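Side-chain contact in Alpha/beta hydrolase (Pseudomonas aeruginosa PAO1, PDB 4R1D), which is a probable type VI secretion lipase effector that binds calcium and is found in complex with the inhibitor protein Tli4: residues D156-R161 with A166-E171. Residues are numbered along the deposited sequence; the frame is centred on the assembly and turned at random.
Sequences DNIVSR and AWWNDE. With CA (calcium ion), chain C.
Asn157 O takes a hydrogen bond of 2.8 Å from water 1, which donates its other hydrogen to Ala166 O at 2.9 Å, so one solvent molecule bridges the residues that flank a short beta hairpin (strands 159-160 and 163-164), which follows helix 141-155 of the alpha/beta-hydrolase fold. The indole edge of Trp168 meets the same carbonyl: CD1 lies 3.2 Å from Asn157 O, which is near the ring plane. The broad indole packs between Ile158 and the flanking helices, while its single N-H is satisfied by Arg154 O. Ile158 covers one face of that ring. Its chi1 of -49° puts CG1 beside the backbone N and leaves CG2 anti to it, which brings both branches over the indole. CG2 stands 4.1 Å from the centroid of the five-membered ring, 8° off its normal, a CH-pi contact suited to a branched aliphatic residue; CG1 lies over the same face, near CE2. Trp167 CE3 lies over the opposite face, and Leu194 and Ile553 touch both Ile158 and Trp168. Asp156 has a short side chain whose carboxylate chelates the calcium ion, completed by Glu152, Asp203, Phe202 O and waters; Asp156 OD1 is 2.5 Å from the calcium and OD2 2.6 Å.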
loop_
_atom_site.group_PDB
_atom_site.type_symbol
_atom_site.label_atom_id
_atom_site.label_comp_id
_atom_site.label_asym_id
_atom_site.label_seq_id
_atom_site.Cartn_x
_atom_site.Cartn_y
_atom_site.Cartn_z
ATOM N N ASP A 156 -29.742 -8.307 -4.812
ATOM C CA ASP A 156 -30.329 -8.968 -5.976
ATOM C C ASP A 156 -31.596 -9.729 -5.588
ATOM O O ASP A 156 -32.282 -10.292 -6.442
ATOM C CB ASP A 156 -29.330 -9.956 -6.599
ATOM C CG ASP A 156 -28.256 -9.269 -7.421
ATOM O OD1 ASP A 156 -28.375 -8.043 -7.640
ATOM O OD2 ASP A 156 -27.288 -9.956 -7.857
ATOM N N ASN A 157 -31.905 -9.745 -4.296
ATOM C CA ASN A 157 -33.031 -10.511 -3.787
ATOM C C ASN A 157 -33.816 -9.771 -2.706
ATOM O O ASN A 157 -33.897 -10.242 -1.578
ATOM C CB ASN A 157 -32.539 -11.855 -3.249
ATOM C CG ASN A 157 -32.043 -12.772 -4.357
ATOM O OD1 ASN A 157 -32.841 -13.416 -5.045
ATOM N ND2 ASN A 157 -30.724 -12.819 -4.553
ATOM N N ILE A 158 -34.394 -8.624 -3.058
ATOM C CA ILE A 158 -35.140 -7.825 -2.079
ATOM C C ILE A 158 -36.619 -8.182 -2.092
ATOM O O ILE A 158 -37.205 -8.509 -1.055
ATOM C CB ILE A 158 -34.978 -6.306 -2.323
ATOM C CG1 ILE A 158 -33.502 -5.953 -2.505
ATOM C CG2 ILE A 158 -35.583 -5.506 -1.164
ATOM C CD1 ILE A 158 -33.216 -4.448 -2.644
ATOM N N VAL A 159 -37.212 -8.119 -3.277
ATOM C CA VAL A 159 -38.609 -8.467 -3.454
ATOM C C VAL A 159 -38.707 -9.511 -4.547
ATOM O O VAL A 159 -38.111 -9.356 -5.609
ATOM C CB VAL A 159 -39.451 -7.247 -3.869
ATOM C CG1 VAL A 159 -40.868 -7.684 -4.254
ATOM C CG2 VAL A 159 -39.486 -6.223 -2.744
ATOM N N SER A 160 -39.459 -10.574 -4.290
ATOM C CA SER A 160 -39.805 -11.519 -5.349
ATOM C C SER A 160 -41.270 -11.908 -5.212
ATOM O O SER A 160 -41.743 -12.162 -4.107
ATOM C CB SER A 160 -38.912 -12.766 -5.275
ATOM O OG SER A 160 -39.311 -13.714 -6.246
ATOM N N ARG A 161 -41.990 -11.930 -6.327
ATOM C CA ARG A 161 -43.385 -12.359 -6.323
ATOM C C ARG A 161 -44.203 -11.606 -5.275
ATOM O O ARG A 161 -45.040 -12.191 -4.578
ATOM C CB ARG A 161 -43.463 -13.868 -6.105
ATOM C CG ARG A 161 -42.722 -14.629 -7.188
ATOM C CD ARG A 161 -42.774 -16.129 -6.992
ATOM N NE ARG A 161 -42.223 -16.816 -8.156
ATOM C CZ ARG A 161 -42.912 -17.071 -9.263
ATOM N NH1 ARG A 161 -44.182 -16.698 -9.357
ATOM N NH2 ARG A 161 -42.331 -17.701 -10.275
ATOM N N ALA A 166 -35.860 -13.136 2.250
ATOM C CA ALA A 166 -35.171 -13.417 3.504
ATOM C C ALA A 166 -34.293 -12.262 3.941
ATOM O O ALA A 166 -33.686 -11.585 3.109
ATOM C CB ALA A 166 -34.334 -14.696 3.377
ATOM N N TRP A 167 -34.236 -12.061 5.254
ATOM C CA TRP A 167 -33.431 -11.011 5.880
ATOM C C TRP A 167 -34.095 -9.637 5.761
ATOM O O TRP A 167 -34.304 -8.947 6.771
ATOM C CB TRP A 167 -31.996 -10.997 5.331
ATOM C CG TRP A 167 -31.050 -10.237 6.222
ATOM C CD1 TRP A 167 -30.374 -10.720 7.309
ATOM C CD2 TRP A 167 -30.708 -8.853 6.118
ATOM N NE1 TRP A 167 -29.618 -9.716 7.883
ATOM C CE2 TRP A 167 -29.808 -8.563 7.166
ATOM C CE3 TRP A 167 -31.062 -7.833 5.228
ATOM C CZ2 TRP A 167 -29.261 -7.297 7.348
ATOM C CZ3 TRP A 167 -30.519 -6.575 5.411
ATOM C CH2 TRP A 167 -29.628 -6.317 6.467
ATOM N N TRP A 168 -34.448 -9.252 4.537
ATOM C CA TRP A 168 -35.135 -7.981 4.312
ATOM C C TRP A 168 -36.473 -7.963 5.041
ATOM O O TRP A 168 -36.944 -6.916 5.453
ATOM C CB TRP A 168 -35.376 -7.737 2.822
ATOM C CG TRP A 168 -34.116 -7.619 2.007
ATOM C CD1 TRP A 168 -33.666 -8.499 1.065
ATOM C CD2 TRP A 168 -33.140 -6.579 2.089
ATOM N NE1 TRP A 168 -32.476 -8.057 0.534
ATOM C CE2 TRP A 168 -32.128 -6.883 1.151
ATOM C CE3 TRP A 168 -33.022 -5.418 2.855
ATOM C CZ2 TRP A 168 -31.015 -6.062 0.961
ATOM C CZ3 TRP A 168 -31.923 -4.600 2.661
ATOM C CH2 TRP A 168 -30.930 -4.927 1.723
ATOM N N ASN A 169 -37.080 -9.135 5.185
ATOM C CA ASN A 169 -38.421 -9.206 5.763
ATOM C C ASN A 169 -38.455 -9.213 7.281
ATOM O O ASN A 169 -39.537 -9.271 7.880
ATOM C CB ASN A 169 -39.195 -10.415 5.212
ATOM C CG ASN A 169 -38.675 -11.745 5.738
ATOM O OD1 ASN A 169 -37.827 -11.803 6.630
ATOM N ND2 ASN A 169 -39.191 -12.831 5.173
ATOM N N ASP A 170 -37.288 -9.147 7.912
ATOM C CA ASP A 170 -37.228 -9.191 9.373
ATOM C C ASP A 170 -36.021 -8.411 9.879
ATOM O O ASP A 170 -36.158 -7.279 10.366
ATOM C CB ASP A 170 -37.178 -10.648 9.841
ATOM C CG ASP A 170 -37.167 -10.791 11.365
ATOM O OD1 ASP A 170 -37.039 -9.778 12.088
ATOM O OD2 ASP A 170 -37.266 -11.937 11.837
ATOM N N GLU A 171 -34.840 -9.002 9.737
ATOM C CA GLU A 171 -33.611 -8.385 10.229
ATOM C C GLU A 171 -33.398 -6.935 9.765
ATOM O O GLU A 171 -32.980 -6.073 10.551
ATOM C CB GLU A 171 -32.394 -9.252 9.855
ATOM C CG GLU A 171 -32.308 -10.587 10.605
ATOM C CD GLU A 171 -33.032 -11.744 9.903
ATOM O OE1 GLU A 171 -34.011 -11.510 9.159
ATOM O OE2 GLU A 171 -32.618 -12.906 10.110
HETATM CA CA CA C . -26.291 -7.882 -9.040
HETATM O O HOH W 1 -32.899 -12.083 0.335
HETATM O O HOH W 2 -25.473 -9.696 -10.673
HETATM O O HOH W 3 -28.157 -7.690 -10.895
#